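Local coordinates for uncharacterized protein DUF1185 (Bordetella bronchiseptica RB50, PDB 3BYQ), which is of unknown function but probably plays a part in amino-acid metabolism, with a fold that is a variant of the Bacillus chorismate mutase fold, at residues Thr11-Thr16 with Leu31-Ala36; Leu63-Leu68 with Leu166-Gly171; Met130-His135 with Ile149-Gln154. One frame throughout, in Å; residues are numbered along the deposited sequence.

Contact 1: Thr11-Thr16 with Leu31-Ala36. With EDO (1,2-ethanediol), chain Y.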
ATOM      1  N   THR B  11       5.377 -18.025   9.526  1.00 17.49           N
ATOM      2  CA  THR B  11       5.442 -18.224   8.090  1.00 18.72           C
ATOM      3  C   THR B  11       6.845 -18.609   7.693  1.00 18.90           C
ATOM      4  O   THR B  11       7.836 -18.192   8.313  1.00 20.36           O
ATOM      5  CB  THR B  11       4.969 -17.019   7.249  1.00 22.29           C
ATOM      6  OG1 THR B  11       5.881 -15.922   7.433  1.00 27.23           O
ATOM      7  CG2 THR B  11       3.534 -16.638   7.637  1.00 21.38           C
ATOM      8  N   LEU B  12       6.904 -19.488   6.714  1.00 18.38           N
ATOM      9  CA  LEU B  12       8.161 -19.873   6.092  1.00 18.86           C
ATOM     10  C   LEU B  12       7.997 -19.522   4.629  1.00 21.11           C
ATOM     11  O   LEU B  12       7.010 -19.905   4.045  1.00 21.06           O
ATOM     12  CB  LEU B  12       8.383 -21.365   6.247  1.00 18.87           C
ATOM     13  CG  LEU B  12       9.619 -21.970   5.568  1.00 23.18           C
ATOM     14  CD1 LEU B  12      10.859 -21.396   6.192  1.00 20.34           C
ATOM     15  CD2 LEU B  12       9.607 -23.478   5.721  1.00 25.76           C
ATOM     16  N   ILE B  13       8.913 -18.738   4.064  1.00 19.73           N
ATOM     17  CA  ILE B  13       8.834 -18.467   2.626  0.50 19.82           C
ATOM     18  C   ILE B  13      10.149 -18.834   1.989  1.00 19.26           C
ATOM     19  O   ILE B  13      11.237 -18.647   2.559  1.00 18.88           O
ATOM     20  CB  ILE B  13       8.401 -17.050   2.252  0.50 22.03           C
ATOM     21  CG1 ILE B  13       9.450 -16.026   2.671  0.50 16.45           C
ATOM     22  CG2 ILE B  13       7.034 -16.733   2.875  0.50 27.84           C
ATOM     23  CD1 ILE B  13       9.082 -14.590   2.318  0.50 32.00           C
ATOM     24  N   VAL B  14      10.030 -19.442   0.813  1.00 18.04           N
ATOM     25  CA  VAL B  14      11.198 -19.845   0.016  1.00 18.83           C
ATOM     26  C   VAL B  14      10.985 -19.257  -1.366  1.00 18.41           C
ATOM     27  O   VAL B  14      10.050 -19.608  -2.048  1.00 17.33           O
ATOM     28  CB  VAL B  14      11.468 -21.367  -0.089  1.00 21.64           C
ATOM     29  CG1 VAL B  14      12.732 -21.631  -0.920  1.00 19.57           C
ATOM     30  CG2 VAL B  14      11.599 -21.977   1.329  1.00 22.24           C
ATOM     31  N   GLU B  15      11.864 -18.341  -1.740  1.00 17.59           N
ATOM     32  CA  GLU B  15      11.825 -17.687  -3.041  1.00 16.53           C
ATOM     33  C   GLU B  15      12.968 -18.226  -3.875  1.00 18.37           C
ATOM     34  O   GLU B  15      14.129 -18.106  -3.500  1.00 18.21           O
ATOM     35  CB  GLU B  15      11.990 -16.166  -2.837  1.00 18.43           C
ATOM     36  CG  GLU B  15      11.952 -15.343  -4.104  1.00 21.03           C
ATOM     37  CD  GLU B  15      12.476 -13.929  -3.893  1.00 28.01           C
ATOM     38  OE1 GLU B  15      13.694 -13.712  -3.600  1.00 26.37           O
ATOM     39  OE2 GLU B  15      11.646 -13.007  -4.048  1.00 29.30           O
ATOM     40  N   THR B  16      12.639 -18.795  -5.014  1.00 17.35           N
ATOM     41  CA  THR B  16      13.632 -19.348  -5.925  1.00 15.74           C
ATOM     42  C   THR B  16      13.660 -18.448  -7.142  1.00 16.19           C
ATOM     43  O   THR B  16      12.627 -18.235  -7.780  1.00 16.80           O
ATOM     44  CB  THR B  16      13.282 -20.778  -6.351  1.00 16.19           C
ATOM     45  OG1 THR B  16      13.066 -21.594  -5.174  1.00 18.13           O
ATOM     46  CG2 THR B  16      14.388 -21.380  -7.208  1.00 21.81           C
ATOM     47  N   LEU B  31      16.340 -17.851  -1.537  1.00 16.39           N
ATOM     48  CA  LEU B  31      16.333 -16.999  -0.322  1.00 18.41           C
ATOM     49  C   LEU B  31      15.109 -17.420   0.475  1.00 20.06           C
ATOM     50  O   LEU B  31      14.025 -17.534  -0.078  1.00 20.47           O
ATOM     51  CB  LEU B  31      16.235 -15.514  -0.676  1.00 21.08           C
ATOM     52  CG  LEU B  31      17.411 -14.894  -1.442  1.00 24.02           C
ATOM     53  CD1 LEU B  31      17.118 -13.456  -1.821  1.00 19.33           C
ATOM     54  CD2 LEU B  31      18.721 -14.979  -0.685  1.00 22.07           C
ATOM     55  N   ALA B  32      15.270 -17.585   1.782  1.00 18.41           N
ATOM     56  CA  ALA B  32      14.162 -18.079   2.619  1.00 20.40           C
ATOM     57  C   ALA B  32      14.049 -17.276   3.881  1.00 20.96           C
ATOM     58  O   ALA B  32      15.070 -16.832   4.435  1.00 17.15           O
ATOM     59  CB  ALA B  32      14.363 -19.575   2.946  1.00 20.23           C
ATOM     60  N   ALA B  33      12.808 -17.076   4.334  1.00 19.53           N
ATOM     61  CA  ALA B  33      12.577 -16.304   5.570  1.00 17.14           C
ATOM     62  C   ALA B  33      11.651 -17.123   6.449  1.00 19.39           C
ATOM     63  O   ALA B  33      10.728 -17.741   5.959  1.00 19.28           O
ATOM     64  CB  ALA B  33      11.951 -14.950   5.262  1.00 18.47           C
ATOM     65  N   SER B  34      11.979 -17.146   7.737  1.00 17.53           N
ATOM     66  CA  SER B  34      11.166 -17.797   8.752  1.00 19.17           C
ATOM     67  C   SER B  34      10.776 -16.699   9.721  1.00 21.34           C
ATOM     68  O   SER B  34      11.640 -16.059  10.297  1.00 18.38           O
ATOM     69  CB  SER B  34      11.944 -18.897   9.483  1.00 21.65           C
ATOM     70  OG  SER B  34      11.127 -19.610  10.430  1.00 19.13           O
ATOM     71  N   CYS B  35       9.465 -16.521   9.882  1.00 20.23           N
ATOM     72  CA  CYS B  35       8.884 -15.485  10.739  1.00 18.62           C
ATOM     73  C   CYS B  35       7.962 -16.086  11.790  1.00 17.54           C
ATOM     74  O   CYS B  35       7.260 -17.102  11.551  1.00 19.25           O
ATOM     75  CB  CYS B  35       8.020 -14.549   9.905  1.00 20.25           C
ATOM     76  SG  CYS B  35       8.876 -13.790   8.448  1.00 29.19           S
ATOM     77  N   ALA B  36       7.953 -15.425  12.941  1.00 18.15           N
ATOM     78  CA  ALA B  36       7.048 -15.748  14.039  1.00 14.55           C
ATOM     79  C   ALA B  36       6.419 -14.457  14.568  1.00 14.33           C
ATOM     80  O   ALA B  36       7.129 -13.455  14.806  1.00 17.13           O
ATOM     81  CB  ALA B  36       7.773 -16.461  15.185  1.00 14.69           C
TER
HETATM   82  C1  EDO Y 204      11.879 -24.613  -5.279  1.00 56.91           C
HETATM   83  O1  EDO Y 204      13.163 -24.309  -5.800  1.00 51.70           O
HETATM   84  C2  EDO Y 204      10.980 -24.888  -6.459  1.00 56.01           C
HETATM   85  O2  EDO Y 204      11.414 -26.117  -7.036  1.00 67.56           O
HETATM   86  O   HOH W   1       8.357 -15.807   6.292  1.00 33.65           O
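The carbonyl oxygen of Ala-33 is gripped from three directions. Ile-13 N donates the strong bond, N to O 2.8 Å with 166° at the hydrogen. The CA-H of Leu-12 adds a CA-H...O contact, Leu-12 CA to Ala-33 O 3.3 Å. A water gives a third, weak bond to Ala-33 O at 3.1 Å, and the same water is hydrogen-bonded to Thr-11 OG1 (2.7 Å). That hydroxyl is set by chi1 of 67°, which places OG1 between its own N and carbonyl carbon and brings it against Cys-35 CB (3.5 Å). The strands run antiparallel at 172°, axes 4.7 Å apart, and three hydrogen-bonded pairs (Thr-11 with Cys-35, Ile-13 with Ala-33, Glu-15 with Leu-31) supply two backbone bonds each. Between them, Leu-12 with Ser-34 and Val-14 with Ala-32 are non-hydrogen-bonded pairs, and Val-14 CG2 meets the Ala-32 methyl at 4.0 Å. On the other face, Glu-15 and Leu-31 lie side by side and point the same way: with CG anti to its N and the chain extended beyond, the glutamate runs its OE1 past Leu-31 CD1 at 3.9 Å, while OE2 forms a salt bridge with Lys-9 of a second subunit.

This beta hairpin is a junction in the sheet. Its face bearing Leu-12, Val-14, Ala-32 and Ser-34 packs under helix 51-72, while the face with Ile-13, Leu-31 and Ala-33 meets strand 147-151. Strand 29-39 bonds on its far edge to strand 161-169, and strand 7-17 pairs antiparallel with a strand of the second subunit, carrying the sheet across the interface.

Contact 2: Leu63-Leu68 with Leu166-Gly171. With EDO (1,2-ethanediol), chain T.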
ATOM      1  N   LEU B  63      14.904 -21.656  17.144  1.00 19.28           N
ATOM      2  CA  LEU B  63      13.811 -22.344  16.480  1.00 18.89           C
ATOM      3  C   LEU B  63      13.749 -21.997  14.981  1.00 18.72           C
ATOM      4  O   LEU B  63      13.652 -22.869  14.089  1.00 19.51           O
ATOM      5  CB  LEU B  63      12.482 -21.947  17.152  1.00 19.68           C
ATOM      6  CG  LEU B  63      11.233 -22.631  16.583  1.00 21.68           C
ATOM      7  CD1 LEU B  63      11.176 -24.147  16.932  1.00 24.22           C
ATOM      8  CD2 LEU B  63       9.985 -21.862  17.029  1.00 21.91           C
ATOM      9  N   LEU B  64      13.771 -20.706  14.708  1.00 19.42           N
ATOM     10  CA  LEU B  64      13.629 -20.198  13.322  1.00 18.71           C
ATOM     11  C   LEU B  64      14.854 -20.520  12.491  1.00 16.94           C
ATOM     12  O   LEU B  64      14.749 -20.891  11.318  1.00 19.04           O
ATOM     13  CB  LEU B  64      13.355 -18.687  13.311  1.00 19.05           C
ATOM     14  CG  LEU B  64      12.106 -18.239  14.100  1.00 22.37           C
ATOM     15  CD1 LEU B  64      11.848 -16.721  13.919  1.00 20.17           C
ATOM     16  CD2 LEU B  64      10.878 -19.003  13.777  1.00 20.71           C
ATOM     17  N   ALA B  65      16.020 -20.391  13.106  1.00 19.24           N
ATOM     18  CA  ALA B  65      17.271 -20.650  12.379  1.00 18.27           C
ATOM     19  C   ALA B  65      17.334 -22.121  12.016  1.00 17.74           C
ATOM     20  O   ALA B  65      17.737 -22.480  10.937  1.00 17.78           O
ATOM     21  CB  ALA B  65      18.528 -20.215  13.212  1.00 18.81           C
ATOM     22  N   THR B  66      16.940 -22.967  12.948  1.00 17.84           N
ATOM     23  CA  THR B  66      16.929 -24.434  12.705  1.00 19.33           C
ATOM     24  C   THR B  66      15.999 -24.794  11.562  1.00 20.47           C
ATOM     25  O   THR B  66      16.325 -25.606  10.698  1.00 19.71           O
ATOM     26  CB  THR B  66      16.574 -25.219  13.986  1.00 21.03           C
ATOM     27  OG1 THR B  66      17.550 -24.890  14.994  1.00 23.13           O
ATOM     28  CG2 THR B  66      16.591 -26.699  13.746  1.00 22.48           C
ATOM     29  N   GLU B  67      14.858 -24.131  11.519  1.00 19.33           N
ATOM     30  CA  GLU B  67      13.897 -24.387  10.459  1.00 18.16           C
ATOM     31  C   GLU B  67      14.475 -24.043   9.097  1.00 19.61           C
ATOM     32  O   GLU B  67      14.263 -24.744   8.107  1.00 17.74           O
ATOM     33  CB  GLU B  67      12.629 -23.580  10.674  1.00 19.63           C
ATOM     34  CG  GLU B  67      11.604 -23.817   9.626  1.00 22.58           C
ATOM     35  CD  GLU B  67      10.312 -23.026   9.844  1.00 24.42           C
ATOM     36  OE1 GLU B  67      10.368 -21.903  10.416  1.00 23.64           O
ATOM     37  OE2 GLU B  67       9.251 -23.544   9.423  1.00 29.13           O
ATOM     38  N   LEU B  68      15.205 -22.938   9.055  1.00 17.43           N
ATOM     39  CA  LEU B  68      15.802 -22.461   7.797  1.00 17.15           C
ATOM     40  C   LEU B  68      16.882 -23.421   7.311  1.00 18.48           C
ATOM     41  O   LEU B  68      16.929 -23.776   6.133  1.00 18.63           O
ATOM     42  CB  LEU B  68      16.332 -21.048   7.942  1.00 17.40           C
ATOM     43  CG  LEU B  68      15.306 -19.903   7.950  1.00 17.19           C
ATOM     44  CD1 LEU B  68      15.947 -18.549   8.377  1.00 19.29           C
ATOM     45  CD2 LEU B  68      14.622 -19.805   6.568  1.00 18.93           C
ATOM     46  N   LEU B 166      14.075 -14.374  10.538  1.00 17.58           N
ATOM     47  CA  LEU B 166      15.446 -14.660  10.113  1.00 17.77           C
ATOM     48  C   LEU B 166      15.379 -14.984   8.636  1.00 18.35           C
ATOM     49  O   LEU B 166      14.366 -15.508   8.140  1.00 17.19           O
ATOM     50  CB  LEU B 166      16.039 -15.839  10.861  1.00 17.86           C
ATOM     51  CG  LEU B 166      16.247 -15.641  12.369  1.00 16.79           C
ATOM     52  CD1 LEU B 166      16.795 -16.903  13.011  1.00 17.07           C
ATOM     53  CD2 LEU B 166      17.155 -14.467  12.621  1.00 16.83           C
ATOM     54  N   VAL B 167      16.468 -14.700   7.952  1.00 16.27           N
ATOM     55  CA  VAL B 167      16.621 -14.977   6.540  1.00 15.48           C
ATOM     56  C   VAL B 167      17.929 -15.715   6.286  1.00 17.83           C
ATOM     57  O   VAL B 167      18.946 -15.390   6.856  1.00 17.37           O
ATOM     58  CB  VAL B 167      16.616 -13.682   5.704  1.00 18.36           C
ATOM     59  CG1 VAL B 167      16.853 -13.978   4.197  1.00 18.58           C
ATOM     60  CG2 VAL B 167      15.316 -12.914   5.913  1.00 20.68           C
HETATM   61  N   MSE B 168      17.855 -16.735   5.423  1.00 16.08           N
HETATM   62  CA  MSE B 168      19.042 -17.412   4.884  1.00 19.04           C
HETATM   63  C   MSE B 168      18.878 -17.602   3.392  1.00 19.71           C
HETATM   64  O   MSE B 168      17.756 -17.724   2.889  1.00 19.11           O
HETATM   65  CB  MSE B 168      19.329 -18.764   5.510  1.00 17.14           C
HETATM   66  CG  MSE B 168      19.655 -18.700   7.013  1.00 22.72           C
HETATM   67 SE   MSE B 168      20.059 -20.486   7.623  0.75 14.71          SE
HETATM   68  CE  MSE B 168      19.953 -20.140   9.516  1.00 17.63           C
ATOM     69  N   GLY B 169      20.007 -17.661   2.718  1.00 17.27           N
ATOM     70  CA  GLY B 169      20.049 -17.828   1.269  1.00 16.69           C
ATOM     71  C   GLY B 169      21.265 -18.606   0.823  1.00 17.22           C
ATOM     72  O   GLY B 169      22.221 -18.758   1.581  1.00 18.31           O
ATOM     73  N   THR B 170      21.211 -19.052  -0.436  1.00 16.38           N
ATOM     74  CA  THR B 170      22.161 -20.050  -0.967  1.00 17.18           C
ATOM     75  C   THR B 170      23.312 -19.554  -1.836  1.00 18.62           C
ATOM     76  O   THR B 170      24.228 -20.330  -2.131  1.00 19.15           O
ATOM     77  CB  THR B 170      21.415 -21.116  -1.777  1.00 18.99           C
ATOM     78  OG1 THR B 170      20.814 -20.489  -2.925  1.00 17.53           O
ATOM     79  CG2 THR B 170      20.383 -21.772  -0.919  1.00 19.92           C
ATOM     80  N   GLY B 171      23.283 -18.279  -2.208  1.00 17.96           N
ATOM     81  CA  GLY B 171      24.338 -17.753  -3.056  1.00 18.45           C
ATOM     82  C   GLY B 171      24.248 -16.298  -3.407  1.00 18.43           C
ATOM     83  O   GLY B 171      23.578 -15.531  -2.738  1.00 18.03           O
TER
HETATM   84  C1  EDO T 199      22.742 -21.258  -5.825  1.00 40.50           C
HETATM   85  O1  EDO T 199      22.511 -20.110  -5.014  1.00 22.77           O
HETATM   86  C2  EDO T 199      24.138 -21.846  -5.637  1.00 39.72           C
HETATM   87  O2  EDO T 199      24.857 -21.116  -4.652  1.00 52.19           O
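The contact is made by apolar side chains and by methyls resting on backbone oxygens, with Leu-64, Ala-65 and Leu-68 on the helix facing Leu-166 and Met-168 on the strand; no hydrogen bond crosses it. The Leu-166 methyl CD1 fits beside the backbone at Leu-64 and Ala-65, 3.7 Å from Ala-65 CB and 3.9 Å from Leu-64 CB. Selenomethionine Met-168 runs lengthwise along the helix: CG is anti to the carbonyl carbon (chi1 -63°) and the chain is extended beyond it, which carries SE to 3.8 Å from Leu-68 CB and then the terminal CE back one turn to Ala-65 CB at 4.0 Å. Leu-68 answers with CD1, which comes down on Leu-166 CB at 3.7 Å.

A second group sets methyls against backbone polar atoms. Leu-68 CD1 rests 3.4 Å from the Leu-166 carbonyl oxygen, and Met-168 CE lies 3.5 Å from the oxygen of Ala-65.

Farther along, Thr-170 meets a bound ethanediol, probably from the crystallisation liquor, which donates from O2 to its carbonyl oxygen.

The axes of 63-68 and 166-169 pass 8.6 Å apart at 22°, so these segments run roughly parallel, and helix 51-72 packs on the sheet as a layer. Helix 98-109 closes one flank, with Met-106 against both Leu-166 and Met-168, while strands 29-39 and 79-86 bond to the two edges of strand 161-169.

Contact 3: Met130-His135 with Ile149-Gln154. With EDO (1,2-ethanediol), chain F; EDO (1,2-ethanediol), chain O.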
HETATM    1  N   MSE B 130       8.367  -5.404   4.283  1.00 21.80           N
HETATM    2  CA  MSE B 130       9.687  -4.802   4.430  1.00 19.55           C
HETATM    3  C   MSE B 130      10.770  -5.569   3.703  1.00 18.28           C
HETATM    4  O   MSE B 130      10.841  -6.783   3.814  1.00 19.79           O
HETATM    5  CB  MSE B 130       9.996  -4.748   5.955  1.00 21.41           C
HETATM    6  CG  MSE B 130      11.220  -4.009   6.390  1.00 24.24           C
HETATM    7 SE   MSE B 130      11.230  -3.760   8.310  0.75 16.43          SE
HETATM    8  CE  MSE B 130      11.547  -5.568   8.843  1.00 18.54           C
HETATM    9  N   MSE B 131      11.623  -4.839   2.983  1.00 20.27           N
HETATM   10  CA  MSE B 131      12.769  -5.433   2.277  0.50 18.87           C
HETATM   11  C   MSE B 131      13.838  -5.706   3.293  1.00 20.19           C
HETATM   12  O   MSE B 131      14.226  -4.808   4.047  1.00 19.00           O
HETATM   13  CB  MSE B 131      13.399  -4.493   1.235  0.50 19.40           C
HETATM   14  CG  MSE B 131      12.525  -4.071   0.114  0.50 19.03           C
HETATM   15 SE   MSE B 131      11.867  -5.513  -0.940  0.38 20.62          SE
HETATM   16  CE  MSE B 131      13.501  -6.295  -1.590  0.50 27.44           C
ATOM     17  N   VAL B 132      14.320  -6.938   3.309  1.00 18.48           N
ATOM     18  CA  VAL B 132      15.366  -7.349   4.267  1.00 18.78           C
ATOM     19  C   VAL B 132      16.676  -7.606   3.548  1.00 17.53           C
ATOM     20  O   VAL B 132      16.751  -8.459   2.666  1.00 18.03           O
ATOM     21  CB  VAL B 132      14.950  -8.626   5.065  1.00 20.75           C
ATOM     22  CG1 VAL B 132      16.058  -8.984   6.119  1.00 17.95           C
ATOM     23  CG2 VAL B 132      13.598  -8.388   5.739  1.00 21.37           C
ATOM     24  N   PRO B 133      17.715  -6.881   3.906  1.00 15.44           N
ATOM     25  CA  PRO B 133      18.938  -7.040   3.139  1.00 15.44           C
ATOM     26  C   PRO B 133      19.779  -8.161   3.677  1.00 16.68           C
ATOM     27  O   PRO B 133      19.829  -8.374   4.884  1.00 18.07           O
ATOM     28  CB  PRO B 133      19.655  -5.717   3.389  1.00 17.50           C
ATOM     29  CG  PRO B 133      19.230  -5.350   4.750  1.00 18.15           C
ATOM     30  CD  PRO B 133      17.810  -5.740   4.846  1.00 16.77           C
ATOM     31  N   VAL B 134      20.449  -8.865   2.769  1.00 16.69           N
ATOM     32  CA  VAL B 134      21.339  -9.947   3.148  1.00 15.96           C
ATOM     33  C   VAL B 134      22.746  -9.742   2.637  1.00 17.18           C
ATOM     34  O   VAL B 134      23.012  -8.979   1.688  1.00 16.38           O
ATOM     35  CB  VAL B 134      20.857 -11.355   2.629  1.00 15.89           C
ATOM     36  CG1 VAL B 134      19.456 -11.659   3.096  1.00 19.20           C
ATOM     37  CG2 VAL B 134      20.922 -11.477   1.074  1.00 21.80           C
ATOM     38  N   HIS B 135      23.683 -10.384   3.317  1.00 17.92           N
ATOM     39  CA  HIS B 135      25.051 -10.413   2.831  1.00 17.07           C
ATOM     40  C   HIS B 135      25.732 -11.729   3.170  1.00 17.11           C
ATOM     41  O   HIS B 135      25.151 -12.600   3.857  1.00 16.64           O
ATOM     42  CB  HIS B 135      25.850  -9.173   3.187  1.00 18.33           C
ATOM     43  CG  HIS B 135      26.138  -8.986   4.637  1.00 15.38           C
ATOM     44  ND1 HIS B 135      25.914  -7.782   5.271  1.00 20.24           N
ATOM     45  CD2 HIS B 135      26.735  -9.793   5.553  1.00 16.90           C
ATOM     46  CE1 HIS B 135      26.329  -7.869   6.526  1.00 21.30           C
ATOM     47  NE2 HIS B 135      26.824  -9.078   6.729  1.00 19.59           N
ATOM     48  N   ILE B 149      15.274  -9.686   0.288  1.00 18.20           N
ATOM     49  CA  ILE B 149      14.013 -10.424   0.191  1.00 19.45           C
ATOM     50  C   ILE B 149      12.945  -9.655   1.000  1.00 20.08           C
ATOM     51  O   ILE B 149      13.240  -9.116   2.061  1.00 17.62           O
ATOM     52  CB  ILE B 149      14.135 -11.871   0.635  1.00 21.11           C
ATOM     53  CG1 ILE B 149      12.810 -12.595   0.388  1.00 21.90           C
ATOM     54  CG2 ILE B 149      14.537 -11.947   2.112  1.00 20.30           C
ATOM     55  CD1 ILE B 149      12.820 -14.114   0.703  1.00 20.07           C
ATOM     56  N   GLU B 150      11.732  -9.592   0.482  1.00 21.27           N
ATOM     57  CA  GLU B 150      10.653  -8.910   1.200  1.00 19.47           C
ATOM     58  C   GLU B 150       9.959  -9.852   2.164  1.00 19.37           C
ATOM     59  O   GLU B 150       9.629 -10.979   1.801  1.00 20.02           O
ATOM     60  CB  GLU B 150       9.606  -8.338   0.228  1.00 19.94           C
ATOM     61  CG  GLU B 150       8.715  -7.299   0.917  1.00 22.51           C
ATOM     62  CD  GLU B 150       7.546  -6.837   0.108  1.00 19.13           C
ATOM     63  OE1 GLU B 150       6.657  -7.677  -0.151  1.00 23.00           O
ATOM     64  OE2 GLU B 150       7.505  -5.629  -0.227  1.00 24.97           O
ATOM     65  N   ILE B 151       9.697  -9.382   3.379  1.00 18.26           N
ATOM     66  CA  ILE B 151       8.942 -10.165   4.349  1.00 20.18           C
ATOM     67  C   ILE B 151       7.699  -9.395   4.780  1.00 19.92           C
ATOM     68  O   ILE B 151       7.590  -8.168   4.578  1.00 18.71           O
ATOM     69  CB  ILE B 151       9.779 -10.525   5.619  1.00 20.89           C
ATOM     70  CG1 ILE B 151      10.116  -9.282   6.459  1.00 20.23           C
ATOM     71  CG2 ILE B 151      11.051 -11.303   5.212  1.00 23.16           C
ATOM     72  CD1 ILE B 151      10.684  -9.591   7.875  1.00 21.69           C
ATOM     73  N   GLY B 152       6.807 -10.115   5.438  1.00 21.53           N
ATOM     74  CA  GLY B 152       5.584  -9.533   5.968  1.00 19.62           C
ATOM     75  C   GLY B 152       4.503 -10.567   6.080  1.00 20.67           C
ATOM     76  O   GLY B 152       4.555 -11.604   5.415  1.00 19.34           O
ATOM     77  N   ILE B 153       3.579 -10.311   6.985  1.00 19.33           N
ATOM     78  CA  ILE B 153       2.409 -11.186   7.179  1.00 18.08           C
ATOM     79  C   ILE B 153       1.221 -10.242   7.126  1.00 17.23           C
ATOM     80  O   ILE B 153       1.181  -9.211   7.798  1.00 15.48           O
ATOM     81  CB  ILE B 153       2.484 -12.002   8.492  1.00 16.26           C
ATOM     82  CG1 ILE B 153       3.667 -12.972   8.396  1.00 20.08           C
ATOM     83  CG2 ILE B 153       1.174 -12.812   8.767  1.00 18.54           C
ATOM     84  CD1 ILE B 153       3.903 -13.810   9.655  1.00 20.07           C
ATOM     85  N   GLN B 154       0.214 -10.658   6.374  1.00 17.67           N
ATOM     86  CA  GLN B 154      -0.913  -9.792   6.108  1.00 17.61           C
ATOM     87  C   GLN B 154      -1.618  -9.191   7.318  1.00 16.66           C
ATOM     88  O   GLN B 154      -1.992  -8.005   7.311  1.00 19.51           O
ATOM     89  CB  GLN B 154      -1.906 -10.492   5.191  1.00 20.52           C
ATOM     90  CG  GLN B 154      -3.111  -9.642   4.836  1.00 23.96           C
ATOM     91  CD  GLN B 154      -4.236  -9.765   5.864  1.00 20.38           C
ATOM     92  OE1 GLN B 154      -4.471 -10.842   6.403  1.00 17.67           O
ATOM     93  NE2 GLN B 154      -4.938  -8.667   6.118  1.00 18.86           N
TER
HETATM   94  C1  EDO F 195       1.111 -14.330   5.461  1.00 33.43           C
HETATM   95  O1  EDO F 195       0.348 -13.199   4.999  1.00 26.77           O
HETATM   96  C2  EDO F 195       1.048 -15.440   4.431  1.00 36.39           C
HETATM   97  O2  EDO F 195       1.350 -14.903   3.132  1.00 37.65           O
HETATM   98  C1  EDO O 194       8.481 -12.535  -2.452  1.00 41.87           C
HETATM   99  O1  EDO O 194       8.456 -11.106  -2.299  1.00 25.08           O
HETATM  100  C2  EDO O 194       9.041 -13.159  -1.186  1.00 39.49           C
HETATM  101  O2  EDO O 194       8.393 -12.590  -0.036  1.00 38.49           O
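The peptide group that begins at the Met-130 carbonyl has Glu-150 over one face: Glu-150 lays its CG over the carbonyl, about 3.6 Å from the peptide plane and 3.6 Å from Met-130 O, CG being anti to the backbone N (chi1 -164°). At the oxygen end, Ile-151 N donates to Met-130 O at 2.9 Å, tilted 27° from the carbonyl plane toward that same face, and the CA-H of Glu-150 adds a contact, CA to Met-130 O 3.4 Å. The carboxylate beyond CG finds its partners elsewhere: OE1 forms a salt bridge with Arg-129, and OE2 is hydrogen-bonded to Tyr-128 OH of a third subunit. The Met-131 side chain, modelled in two conformers, crosses Glu-150 at about a right angle in one of them, a contact to be treated as doubtful.

The segments form a beta hairpin of strands 130-136 and 147-151, one limb of the mixed sheet in this chorismate mutase-like fold. Met-130 with Ile-151 and Val-132 with Ile-149 are its hydrogen-bonded pairs here, the shortest bond being Val-132 N to Ile-149 O at 2.7 Å; the short segment axes make 136°, consistent with a twisted or bent pairing.

On the face of these pairs, Val-132 CG2 settles against Ile-151 CG1 at 3.7 Å and is touched also by that isoleucine's CG2 and CD1. Here strand 161-169 lies against the isoleucines, and strand 79-86 against Met-130 and Val-132. The Glu-150 carbonyl oxygen accepts a bond from O2 of an ethanediol (2.7 Å), and Gln-154 N donates to O1 of a second; between them the two diols also reach Glu-150 O and Gln-154 N of the second subunit.

The three contacts belong to one mixed sheet and the helix laid on it; no active site is established. Contacts 1 and 2 have centres about 8 Å apart and share the edge between strands 29-39 and 161-169, where Ala-32 N lies 2.7 Å from Met-168 O, probably a hydrogen bond. Contact 3 packs against the opposite face of this region from the helix: Ala-33 CB of contact 1 is 3.8 Å from Ile-151 CG2, with centres about 9 Å apart. Between contacts 2 and 3, centres about 13 Å apart, Val-167 CG1 meets Ile-149 CG2 at 3.7 Å. Contacts 1 and 3 both touch the second subunit, whereas contact 2 touches no other chain.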